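Local coordinates for chitin oligosaccahride binding protein NagB1 (Paenibacillus sp. FPU-7, PDB 7EHP) that binds short chitin oligosaccharides such as N,N'-diacetylchitobiose, probably as the extracellular solute-binding component of a sugar uptake system, at residues Ala150-Ala161 against Gln228-Met239; Met171-Asp182 against Ser266-Met277. All blocks are in the same frame, centred on the assembly; numbering follows the deposited sequence.

Contact 1: Ala150-Ala161 against Gln228-Met239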
loop_
_atom_site.group_PDB
_atom_site.type_symbol
_atom_site.label_atom_id
_atom_site.label_comp_id
_atom_site.label_asym_id
_atom_site.label_seq_id
_atom_site.Cartn_x
_atom_site.Cartn_y
_atom_site.Cartn_z
ATOM N N ALA A 150 13.962 -20.508 11.416
ATOM C CA ALA A 150 13.556 -19.391 12.263
ATOM C C ALA A 150 12.659 -19.880 13.387
ATOM O O ALA A 150 12.873 -19.551 14.561
ATOM C CB ALA A 150 12.844 -18.318 11.428
ATOM N N LYS A 151 11.644 -20.677 13.038
ATOM C CA LYS A 151 10.707 -21.175 14.038
ATOM C C LYS A 151 11.402 -22.101 15.027
ATOM O O LYS A 151 11.123 -22.059 16.232
ATOM C CB LYS A 151 9.556 -21.897 13.349
ATOM C CG LYS A 151 8.270 -21.938 14.144
ATOM C CD LYS A 151 7.153 -22.499 13.272
ATOM C CE LYS A 151 5.887 -22.696 14.063
ATOM N NZ LYS A 151 5.464 -21.409 14.701
ATOM N N ALA A 152 12.296 -22.955 14.533
ATOM C CA ALA A 152 13.004 -23.867 15.425
ATOM C C ALA A 152 13.765 -23.099 16.494
ATOM O O ALA A 152 13.828 -23.541 17.648
ATOM C CB ALA A 152 13.941 -24.762 14.619
ATOM N N SER A 153 14.278 -21.915 16.156
ATOM C CA SER A 153 15.074 -21.118 17.082
ATOM C C SER A 153 14.237 -20.196 17.959
ATOM O O SER A 153 14.807 -19.378 18.690
ATOM C CB SER A 153 16.102 -20.296 16.311
ATOM O OG SER A 153 16.860 -21.122 15.450
ATOM N N GLY A 154 12.911 -20.299 17.903
ATOM C CA GLY A 154 12.049 -19.431 18.683
ATOM C C GLY A 154 11.670 -18.118 18.030
ATOM O O GLY A 154 11.064 -17.272 18.692
ATOM N N PHE A 155 11.987 -17.920 16.757
ATOM C CA PHE A 155 11.564 -16.723 16.041
ATOM C C PHE A 155 10.246 -16.975 15.324
ATOM O O PHE A 155 9.992 -18.079 14.844
ATOM C CB PHE A 155 12.633 -16.296 15.038
ATOM C CG PHE A 155 13.921 -15.885 15.687
ATOM C CD1 PHE A 155 14.030 -14.655 16.313
ATOM C CD2 PHE A 155 15.004 -16.739 15.707
ATOM C CE1 PHE A 155 15.212 -14.274 16.927
ATOM C CE2 PHE A 155 16.190 -16.364 16.322
ATOM C CZ PHE A 155 16.295 -15.129 16.928
ATOM N N VAL A 156 9.394 -15.961 15.293
ATOM C CA VAL A 156 8.264 -15.993 14.365
ATOM C C VAL A 156 8.816 -15.837 12.953
ATOM O O VAL A 156 9.608 -14.916 12.711
ATOM C CB VAL A 156 7.265 -14.874 14.701
ATOM C CG1 VAL A 156 6.193 -14.755 13.627
ATOM C CG2 VAL A 156 6.628 -15.117 16.052
ATOM N N PRO A 157 8.495 -16.721 12.010
ATOM C CA PRO A 157 9.016 -16.535 10.649
ATOM C C PRO A 157 8.534 -15.227 10.015
ATOM O O PRO A 157 9.355 -14.398 9.608
ATOM C CB PRO A 157 8.484 -17.762 9.908
ATOM C CG PRO A 157 8.427 -18.807 11.016
ATOM C CD PRO A 157 7.810 -18.017 12.147
ATOM N N PHE A 158 7.220 -15.027 9.926
ATOM C CA PHE A 158 6.643 -13.818 9.342
ATOM C C PHE A 158 5.826 -13.117 10.418
ATOM O O PHE A 158 4.752 -13.605 10.792
ATOM C CB PHE A 158 5.735 -14.131 8.139
ATOM C CG PHE A 158 6.462 -14.444 6.866
ATOM C CD1 PHE A 158 6.991 -13.434 6.089
ATOM C CD2 PHE A 158 6.552 -15.757 6.408
ATOM C CE1 PHE A 158 7.662 -13.725 4.907
ATOM C CE2 PHE A 158 7.200 -16.060 5.214
ATOM C CZ PHE A 158 7.756 -15.043 4.463
ATOM N N ALA A 159 6.322 -11.978 10.912
ATOM C CA ALA A 159 5.477 -11.091 11.707
ATOM C C ALA A 159 4.227 -10.759 10.905
ATOM O O ALA A 159 4.314 -10.442 9.713
ATOM C CB ALA A 159 6.235 -9.803 12.066
ATOM N N PHE A 160 3.062 -10.827 11.557
ATOM C CA PHE A 160 1.806 -10.842 10.805
ATOM C C PHE A 160 0.636 -10.499 11.725
ATOM O O PHE A 160 0.478 -11.088 12.793
ATOM C CB PHE A 160 1.617 -12.227 10.130
ATOM C CG PHE A 160 0.352 -12.363 9.328
ATOM C CD1 PHE A 160 0.125 -11.561 8.218
ATOM C CD2 PHE A 160 -0.592 -13.323 9.650
ATOM C CE1 PHE A 160 -1.034 -11.688 7.465
ATOM C CE2 PHE A 160 -1.759 -13.459 8.902
ATOM C CZ PHE A 160 -1.979 -12.631 7.803
ATOM N N ALA A 161 -0.172 -9.530 11.317
ATOM C CA ALA A 161 -1.334 -9.127 12.095
ATOM C C ALA A 161 -2.498 -8.949 11.135
ATOM O O ALA A 161 -2.346 -8.273 10.118
ATOM C CB ALA A 161 -1.036 -7.833 12.858
ATOM N N GLN A 228 2.268 -6.147 13.841
ATOM C CA GLN A 228 3.271 -6.877 13.069
ATOM C C GLN A 228 4.560 -6.077 12.947
ATOM O O GLN A 228 5.659 -6.652 12.963
ATOM C CB GLN A 228 2.704 -7.263 11.705
ATOM C CG GLN A 228 2.729 -6.212 10.611
ATOM C CD GLN A 228 2.520 -6.850 9.242
ATOM O OE1 GLN A 228 1.807 -7.851 9.123
ATOM N NE2 GLN A 228 3.134 -6.274 8.205
ATOM N N GLN A 229 4.451 -4.752 12.902
ATOM C CA GLN A 229 5.640 -3.919 12.838
ATOM C C GLN A 229 6.345 -3.876 14.185
ATOM O O GLN A 229 7.581 -3.856 14.243
ATOM C CB GLN A 229 5.253 -2.518 12.356
ATOM C CG GLN A 229 4.730 -2.550 10.908
ATOM C CD GLN A 229 4.182 -1.226 10.412
ATOM O OE1 GLN A 229 4.078 -0.253 11.161
ATOM N NE2 GLN A 229 3.846 -1.175 9.131
ATOM N N TYR A 230 5.585 -3.889 15.285
ATOM C CA TYR A 230 6.228 -4.034 16.585
ATOM C C TYR A 230 7.050 -5.318 16.629
ATOM O O TYR A 230 8.240 -5.295 16.971
ATOM C CB TYR A 230 5.193 -4.048 17.707
ATOM C CG TYR A 230 4.254 -2.865 17.824
ATOM C CD1 TYR A 230 4.587 -1.596 17.341
ATOM C CD2 TYR A 230 3.027 -3.023 18.465
ATOM C CE1 TYR A 230 3.680 -0.510 17.494
ATOM C CE2 TYR A 230 2.130 -1.969 18.607
ATOM C CZ TYR A 230 2.450 -0.724 18.130
ATOM O OH TYR A 230 1.522 0.272 18.312
ATOM N N ALA A 231 6.428 -6.452 16.270
ATOM C CA ALA A 231 7.100 -7.745 16.402
ATOM C C ALA A 231 8.391 -7.766 15.611
ATOM O O ALA A 231 9.433 -8.198 16.115
ATOM C CB ALA A 231 6.182 -8.885 15.949
ATOM N N PHE A 232 8.346 -7.273 14.367
ATOM C CA PHE A 232 9.551 -7.251 13.550
ATOM C C PHE A 232 10.604 -6.306 14.123
ATOM O O PHE A 232 11.782 -6.667 14.245
ATOM C CB PHE A 232 9.204 -6.858 12.117
ATOM C CG PHE A 232 10.387 -6.844 11.208
ATOM C CD1 PHE A 232 11.050 -8.035 10.899
ATOM C CD2 PHE A 232 10.862 -5.648 10.683
ATOM C CE1 PHE A 232 12.155 -8.039 10.070
ATOM C CE2 PHE A 232 11.970 -5.629 9.859
ATOM C CZ PHE A 232 12.621 -6.838 9.541
ATOM N N ARG A 233 10.219 -5.071 14.453
ATOM C CA ARG A 233 11.247 -4.123 14.868
ATOM C C ARG A 233 11.799 -4.447 16.254
ATOM O O ARG A 233 12.927 -4.051 16.574
ATOM C CB ARG A 233 10.707 -2.687 14.806
ATOM C CG ARG A 233 10.073 -2.163 16.077
ATOM C CD ARG A 233 9.457 -0.775 15.835
ATOM N NE ARG A 233 8.665 -0.338 16.981
ATOM C CZ ARG A 233 7.656 0.522 16.915
ATOM N NH1 ARG A 233 7.290 1.047 15.747
ATOM N NH2 ARG A 233 7.002 0.843 18.018
ATOM N N GLU A 234 11.050 -5.174 17.072
ATOM C CA GLU A 234 11.542 -5.605 18.370
ATOM C C GLU A 234 12.291 -6.939 18.300
ATOM O O GLU A 234 12.617 -7.508 19.343
ATOM C CB GLU A 234 10.380 -5.675 19.372
ATOM C CG GLU A 234 9.855 -4.288 19.793
ATOM C CD GLU A 234 8.444 -4.290 20.424
ATOM O OE1 GLU A 234 7.903 -5.370 20.781
ATOM O OE2 GLU A 234 7.869 -3.186 20.566
ATOM N N GLY A 235 12.579 -7.438 17.103
ATOM C CA GLY A 235 13.439 -8.599 16.951
ATOM C C GLY A 235 12.811 -9.939 17.247
ATOM O O GLY A 235 13.538 -10.924 17.429
ATOM N N ARG A 236 11.486 -10.024 17.297
ATOM C CA ARG A 236 10.825 -11.296 17.575
ATOM C C ARG A 236 10.500 -12.086 16.318
ATOM O O ARG A 236 10.177 -13.276 16.415
ATOM C CB ARG A 236 9.545 -11.067 18.380
ATOM C CG ARG A 236 9.811 -10.399 19.706
ATOM C CD ARG A 236 8.588 -10.361 20.569
ATOM N NE ARG A 236 7.903 -9.078 20.463
ATOM C CZ ARG A 236 6.725 -8.941 19.874
ATOM N NH1 ARG A 236 6.139 -10.016 19.352
ATOM N NH2 ARG A 236 6.142 -7.751 19.805
ATOM N N ALA A 237 10.577 -11.468 15.151
ATOM C CA ALA A 237 10.258 -12.140 13.902
ATOM C C ALA A 237 11.414 -11.975 12.938
ATOM O O ALA A 237 12.030 -10.905 12.880
ATOM C CB ALA A 237 8.978 -11.584 13.281
ATOM N N ALA A 238 11.691 -13.033 12.169
ATOM C CA ALA A 238 12.780 -12.980 11.196
ATOM C C ALA A 238 12.413 -12.142 9.978
ATOM O O ALA A 238 13.293 -11.545 9.343
ATOM C CB ALA A 238 13.163 -14.404 10.771
ATOM N N MET A 239 11.135 -12.108 9.619
ATOM C CA MET A 239 10.682 -11.470 8.392
ATOM C C MET A 239 9.334 -10.820 8.658
ATOM O O MET A 239 8.659 -11.106 9.656
ATOM C CB MET A 239 10.555 -12.479 7.233
ATOM C CG MET A 239 11.821 -13.272 6.921
ATOM S SD MET A 239 11.526 -14.496 5.615
ATOM C CE MET A 239 10.809 -15.786 6.643
HETATM O O HOH W 1 9.770 -14.829 18.688
#

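Contact 2: Met171-Asp182 against Ser266-Met277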
loop_
_atom_site.group_PDB
_atom_site.type_symbol
_atom_site.label_atom_id
_atom_site.label_comp_id
_atom_site.label_asym_id
_atom_site.label_seq_id
_atom_site.Cartn_x
_atom_site.Cartn_y
_atom_site.Cartn_z
ATOM N N MET A 171 0.600 -10.076 1.362
ATOM C CA MET A 171 1.348 -11.243 0.892
ATOM C C MET A 171 0.508 -12.119 -0.024
ATOM O O MET A 171 1.041 -12.743 -0.953
ATOM C CB MET A 171 1.878 -12.058 2.073
ATOM C CG MET A 171 2.812 -13.161 1.599
ATOM S SD MET A 171 3.149 -14.461 2.784
ATOM C CE MET A 171 4.143 -13.605 3.998
ATOM N N LEU A 172 -0.803 -12.161 0.201
ATOM C CA LEU A 172 -1.670 -12.948 -0.659
ATOM C C LEU A 172 -1.607 -12.442 -2.084
ATOM O O LEU A 172 -1.626 -13.238 -3.032
ATOM C CB LEU A 172 -3.104 -12.936 -0.118
ATOM C CG LEU A 172 -4.225 -13.681 -0.846
ATOM C CD1 LEU A 172 -4.017 -15.225 -0.774
ATOM C CD2 LEU A 172 -5.580 -13.292 -0.283
ATOM N N ASN A 173 -1.506 -11.129 -2.261
ATOM C CA ASN A 173 -1.647 -10.495 -3.560
ATOM C C ASN A 173 -0.617 -11.165 -4.422
ATOM O O ASN A 173 -0.832 -11.627 -5.536
ATOM C CB ASN A 173 -1.092 -9.034 -3.719
ATOM C CG ASN A 173 -1.815 -8.339 -4.826
ATOM O OD1 ASN A 173 -2.997 -8.612 -4.855
ATOM N ND2 ASN A 173 -1.072 -8.013 -6.010
ATOM N N THR A 174 0.575 -11.033 -3.821
ATOM C CA THR A 174 1.843 -11.451 -4.458
ATOM C C THR A 174 1.917 -12.955 -4.622
ATOM O O THR A 174 2.484 -13.444 -5.607
ATOM C CB THR A 174 3.046 -10.989 -3.613
ATOM O OG1 THR A 174 3.230 -9.573 -3.648
ATOM C CG2 THR A 174 4.354 -11.691 -4.036
ATOM N N LEU A 175 1.328 -13.708 -3.689
ATOM C CA LEU A 175 1.372 -15.154 -3.847
ATOM C C LEU A 175 0.542 -15.608 -5.042
ATOM O O LEU A 175 1.025 -16.401 -5.850
ATOM C CB LEU A 175 0.918 -15.836 -2.559
ATOM C CG LEU A 175 2.094 -16.129 -1.619
ATOM C CD1 LEU A 175 1.591 -16.692 -0.285
ATOM C CD2 LEU A 175 3.050 -17.107 -2.291
ATOM N N TRP A 176 -0.703 -15.117 -5.196
ATOM C CA TRP A 176 -1.455 -15.645 -6.340
ATOM C C TRP A 176 -0.971 -15.031 -7.648
ATOM O O TRP A 176 -1.160 -15.633 -8.707
ATOM C CB TRP A 176 -2.996 -15.463 -6.250
ATOM C CG TRP A 176 -3.576 -14.075 -6.615
ATOM C CD1 TRP A 176 -3.757 -13.599 -7.879
ATOM C CD2 TRP A 176 -4.239 -13.127 -5.746
ATOM N NE1 TRP A 176 -4.357 -12.364 -7.856
ATOM C CE2 TRP A 176 -4.670 -12.050 -6.561
ATOM C CE3 TRP A 176 -4.456 -13.049 -4.360
ATOM C CZ2 TRP A 176 -5.307 -10.916 -6.040
ATOM C CZ3 TRP A 176 -5.081 -11.925 -3.845
ATOM C CH2 TRP A 176 -5.502 -10.871 -4.685
ATOM N N VAL A 177 -0.360 -13.840 -7.608
ATOM C CA VAL A 177 0.252 -13.293 -8.815
ATOM C C VAL A 177 1.517 -14.073 -9.167
ATOM O O VAL A 177 1.811 -14.305 -10.349
ATOM C CB VAL A 177 0.543 -11.781 -8.670
ATOM C CG1 VAL A 177 1.471 -11.282 -9.811
ATOM C CG2 VAL A 177 -0.768 -10.967 -8.635
ATOM N N ARG A 178 2.282 -14.494 -8.162
ATOM C CA ARG A 178 3.398 -15.403 -8.420
ATOM C C ARG A 178 2.941 -16.629 -9.206
ATOM O O ARG A 178 3.588 -17.041 -10.179
ATOM C CB ARG A 178 4.047 -15.848 -7.105
ATOM C CG ARG A 178 5.093 -14.870 -6.538
ATOM C CD ARG A 178 6.493 -15.079 -7.088
ATOM N NE ARG A 178 7.425 -14.089 -6.551
ATOM C CZ ARG A 178 7.435 -12.800 -6.900
ATOM N NH1 ARG A 178 6.577 -12.357 -7.800
ATOM N NH2 ARG A 178 8.306 -11.952 -6.355
ATOM N N THR A 179 1.821 -17.232 -8.791
ATOM C CA THR A 179 1.429 -18.514 -9.379
ATOM C C THR A 179 0.643 -18.349 -10.671
ATOM O O THR A 179 0.784 -19.173 -11.579
ATOM C CB THR A 179 0.604 -19.322 -8.386
ATOM O OG1 THR A 179 -0.572 -18.573 -8.057
ATOM C CG2 THR A 179 1.420 -19.616 -7.131
ATOM N N ALA A 180 -0.176 -17.304 -10.785
ATOM C CA ALA A 180 -1.061 -17.145 -11.932
ATOM C C ALA A 180 -0.685 -15.996 -12.856
ATOM O O ALA A 180 -1.294 -15.866 -13.924
ATOM C CB ALA A 180 -2.515 -16.947 -11.473
ATOM N N GLY A 181 0.286 -15.175 -12.489
ATOM C CA GLY A 181 0.641 -14.010 -13.285
ATOM C C GLY A 181 -0.166 -12.783 -12.908
ATOM O O GLY A 181 -1.303 -12.863 -12.438
ATOM N N ASP A 182 0.437 -11.612 -13.133
ATOM C CA ASP A 182 -0.217 -10.356 -12.765
ATOM C C ASP A 182 -1.486 -10.116 -13.573
ATOM O O ASP A 182 -2.430 -9.480 -13.079
ATOM C CB ASP A 182 0.757 -9.186 -12.935
ATOM C CG ASP A 182 1.166 -8.962 -14.379
ATOM O OD1 ASP A 182 1.640 -9.909 -15.036
ATOM O OD2 ASP A 182 1.016 -7.821 -14.859
ATOM N N SER A 266 12.679 -8.980 -2.487
ATOM C CA SER A 266 11.473 -9.387 -3.195
ATOM C C SER A 266 11.091 -10.811 -2.799
ATOM O O SER A 266 11.946 -11.639 -2.469
ATOM C CB SER A 266 11.690 -9.285 -4.702
ATOM O OG SER A 266 10.560 -9.757 -5.413
ATOM N N PHE A 267 9.788 -11.084 -2.808
ATOM C CA PHE A 267 9.288 -12.377 -2.356
ATOM C C PHE A 267 9.872 -13.496 -3.211
ATOM O O PHE A 267 9.958 -13.354 -4.432
ATOM C CB PHE A 267 7.759 -12.416 -2.433
ATOM C CG PHE A 267 7.163 -13.576 -1.730
ATOM C CD1 PHE A 267 6.950 -13.539 -0.360
ATOM C CD2 PHE A 267 6.860 -14.741 -2.433
ATOM C CE1 PHE A 267 6.406 -14.642 0.302
ATOM C CE2 PHE A 267 6.327 -15.844 -1.793
ATOM C CZ PHE A 267 6.105 -15.806 -0.421
ATOM N N PRO A 268 10.263 -14.625 -2.610
ATOM C CA PRO A 268 10.830 -15.728 -3.397
ATOM C C PRO A 268 9.978 -16.126 -4.599
ATOM O O PRO A 268 8.747 -16.012 -4.592
ATOM C CB PRO A 268 10.920 -16.869 -2.377
ATOM C CG PRO A 268 11.121 -16.165 -1.076
ATOM C CD PRO A 268 10.259 -14.933 -1.166
ATOM N N ASP A 269 10.657 -16.580 -5.651
ATOM C CA ASP A 269 9.964 -17.144 -6.793
ATOM C C ASP A 269 9.391 -18.511 -6.430
ATOM O O ASP A 269 9.851 -19.167 -5.496
ATOM C CB ASP A 269 10.917 -17.260 -7.974
ATOM C CG ASP A 269 11.161 -15.927 -8.648
ATOM O OD1 ASP A 269 10.382 -14.982 -8.382
ATOM O OD2 ASP A 269 12.125 -15.831 -9.442
ATOM N N VAL A 270 8.360 -18.931 -7.171
ATOM C CA VAL A 270 7.682 -20.198 -6.914
ATOM C C VAL A 270 7.564 -21.081 -8.150
ATOM O O VAL A 270 6.984 -22.166 -8.066
ATOM C CB VAL A 270 6.285 -19.983 -6.291
ATOM C CG1 VAL A 270 6.354 -19.027 -5.094
ATOM C CG2 VAL A 270 5.309 -19.508 -7.338
ATOM N N GLY A 271 8.111 -20.679 -9.292
ATOM C CA GLY A 271 7.956 -21.491 -10.478
ATOM C C GLY A 271 6.551 -21.366 -11.019
ATOM O O GLY A 271 5.844 -22.365 -11.212
ATOM N N GLY A 272 6.130 -20.120 -11.226
ATOM C CA GLY A 272 4.810 -19.805 -11.725
ATOM C C GLY A 272 4.898 -18.585 -12.615
ATOM O O GLY A 272 5.972 -18.009 -12.804
ATOM N N LYS A 273 3.746 -18.187 -13.152
ATOM C CA LYS A 273 3.651 -17.178 -14.204
ATOM C C LYS A 273 3.971 -15.771 -13.724
ATOM O O LYS A 273 4.037 -14.861 -14.560
ATOM C CB LYS A 273 2.252 -17.239 -14.822
ATOM C CG LYS A 273 1.879 -18.689 -15.228
ATOM C CD LYS A 273 0.590 -18.799 -16.044
ATOM C CE LYS A 273 -0.534 -19.410 -15.205
ATOM N NZ LYS A 273 -1.600 -20.029 -16.043
ATOM N N GLY A 274 4.190 -15.562 -12.423
ATOM C CA GLY A 274 4.471 -14.229 -11.912
ATOM C C GLY A 274 5.833 -14.119 -11.257
ATOM O O GLY A 274 6.095 -13.173 -10.504
ATOM N N ASP A 275 6.708 -15.092 -11.517
ATOM C CA ASP A 275 8.064 -14.997 -11.000
ATOM C C ASP A 275 8.742 -13.761 -11.580
ATOM O O ASP A 275 8.413 -13.301 -12.679
ATOM C CB ASP A 275 8.881 -16.249 -11.330
ATOM C CG ASP A 275 8.493 -17.445 -10.476
ATOM O OD1 ASP A 275 7.613 -17.297 -9.609
ATOM O OD2 ASP A 275 9.079 -18.535 -10.647
ATOM N N GLY A 276 9.681 -13.213 -10.811
ATOM C CA GLY A 276 10.471 -12.087 -11.236
ATOM C C GLY A 276 9.790 -10.747 -11.121
ATOM O O GLY A 276 10.398 -9.734 -11.488
ATOM N N MET A 277 8.553 -10.697 -10.635
ATOM C CA MET A 277 7.840 -9.436 -10.507
ATOM C C MET A 277 7.714 -9.038 -9.043
ATOM O O MET A 277 7.861 -9.855 -8.132
ATOM C CB MET A 277 6.453 -9.510 -11.147
ATOM C CG MET A 277 6.397 -10.336 -12.408
ATOM S SD MET A 277 4.736 -10.317 -13.079
ATOM C CE MET A 277 4.582 -8.609 -13.537
HETATM O O HOH W 2 2.880 -12.476 -15.041
#

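Contact 1: Ala150-Ala161 against Gln228-Met239
Two parallel strands of one lobe of a periplasmic-binding-protein fold meet where Val-156 to Ala-159 runs beside Ala-237 to Met-239. Val-156 N donates to Arg-236 O at 3.0 Å, and Val-156 O receives Ala-238 N at 2.9 Å, almost in line with its C=O bond. Further along, Ala-159 N reaches Met-239 O at 2.8 Å. Pro-157, which has no N-H to donate, fits the corner the chain turns here, while its carbonyl still takes a weak bond from Met-239 N. Each strand follows a helix that ends in a Schellman motif, with Gly-154 and Gly-235 supplying the positive phi, so both segments repeat the helix-to-strand step common in alpha/beta folds. A water donating to both Gly-154 O and Arg-236 O joins the two turns.

Met-239 lays its methyl over one face of the Phe-158 ring, CE standing 4.0 Å from the ring centroid and only 17° off the normal, a CH-pi contact with the sulfur oblique beside it. The bend at chi3 (-82°) folds that methyl back over the ring, and Leu-143 of helix 140-152 packs against both residues. On the other side of the strands the side chains are small, which suits the close approach: Ala-159 CB lies 3.5 Å from Ala-237 CB, tighter than usual, and also touches Ala-231 CB and Phe-232 CB on helix 225-233. Gln-228, extended beyond CG, turns OE1 to Ala-161 N in a weak 3.4 Å bond, while its NE2 is held by Phe-241 O.

Contact 2: Met171-Asp182 against Ser266-Met277
Arg-178 thrusts its guanidinium edge-on into a set of backbone carbonyls formed by the 266-277 loop. A bend at chi2 (-86°) turns the chain off the helix, and the acceptors lie near the guanidinium plane: NE donates to Pro-268 O at 3.0 Å, NH2 to Phe-267 O at 2.9 Å, and NH1 and NH2 together grip Met-277 O end-on. Asp-269 OD1 sits over one face, 3.6 Å from NE, adding charge alone. Replacing Arg-178 by an alanine would remove the guanidinium and is likely to leave these carbonyls without their donors and Asp-269 without this positive charge.

Asp-275 crosses the arginine at about a right angle, its carboxylate taking Val-270 N and Gly-271 N to hold the loop in shape. Leu-175 CD2 meets Phe-267 CE2 at 3.5 Å, the side chains crossing obliquely, while Met-171 lies nearly perpendicular to Phe-267. Glycine suits position 274 because a side chain would strike the helix backbone, where Gly-274 N bonds to Arg-178 O at 2.8 Å. Lys-273 runs past the helix end to a salt bridge with Asp-199. The loop, with overlapping type I and type II beta turns, packs along the C-terminal half of helix 165-180 and connects two strands of the binding-protein sheet.

From the N terminus, the chain leaves helix 140-152, forms strand 156-159 and passes through a short loop into helix 165-180, so the first halves of both contacts lie close together in sequence. Contact 1 closes when helix 225-233 and strand 237-243 return to that strand, after a largely helical excursion. Contact 2 closes later, when the loop between strands 262-265 and 277-288 reaches helix 165-180. The two closures therefore cross rather than nest. Their centres lie about 22 Å apart, yet they touch where Phe-158 CD1 packs 3.5 Å from Met-171 CE. Leu-143 of helix 140-152 packs on residues of both contacts, joining strand pairing in contact 1 to helix-loop packing in contact 2.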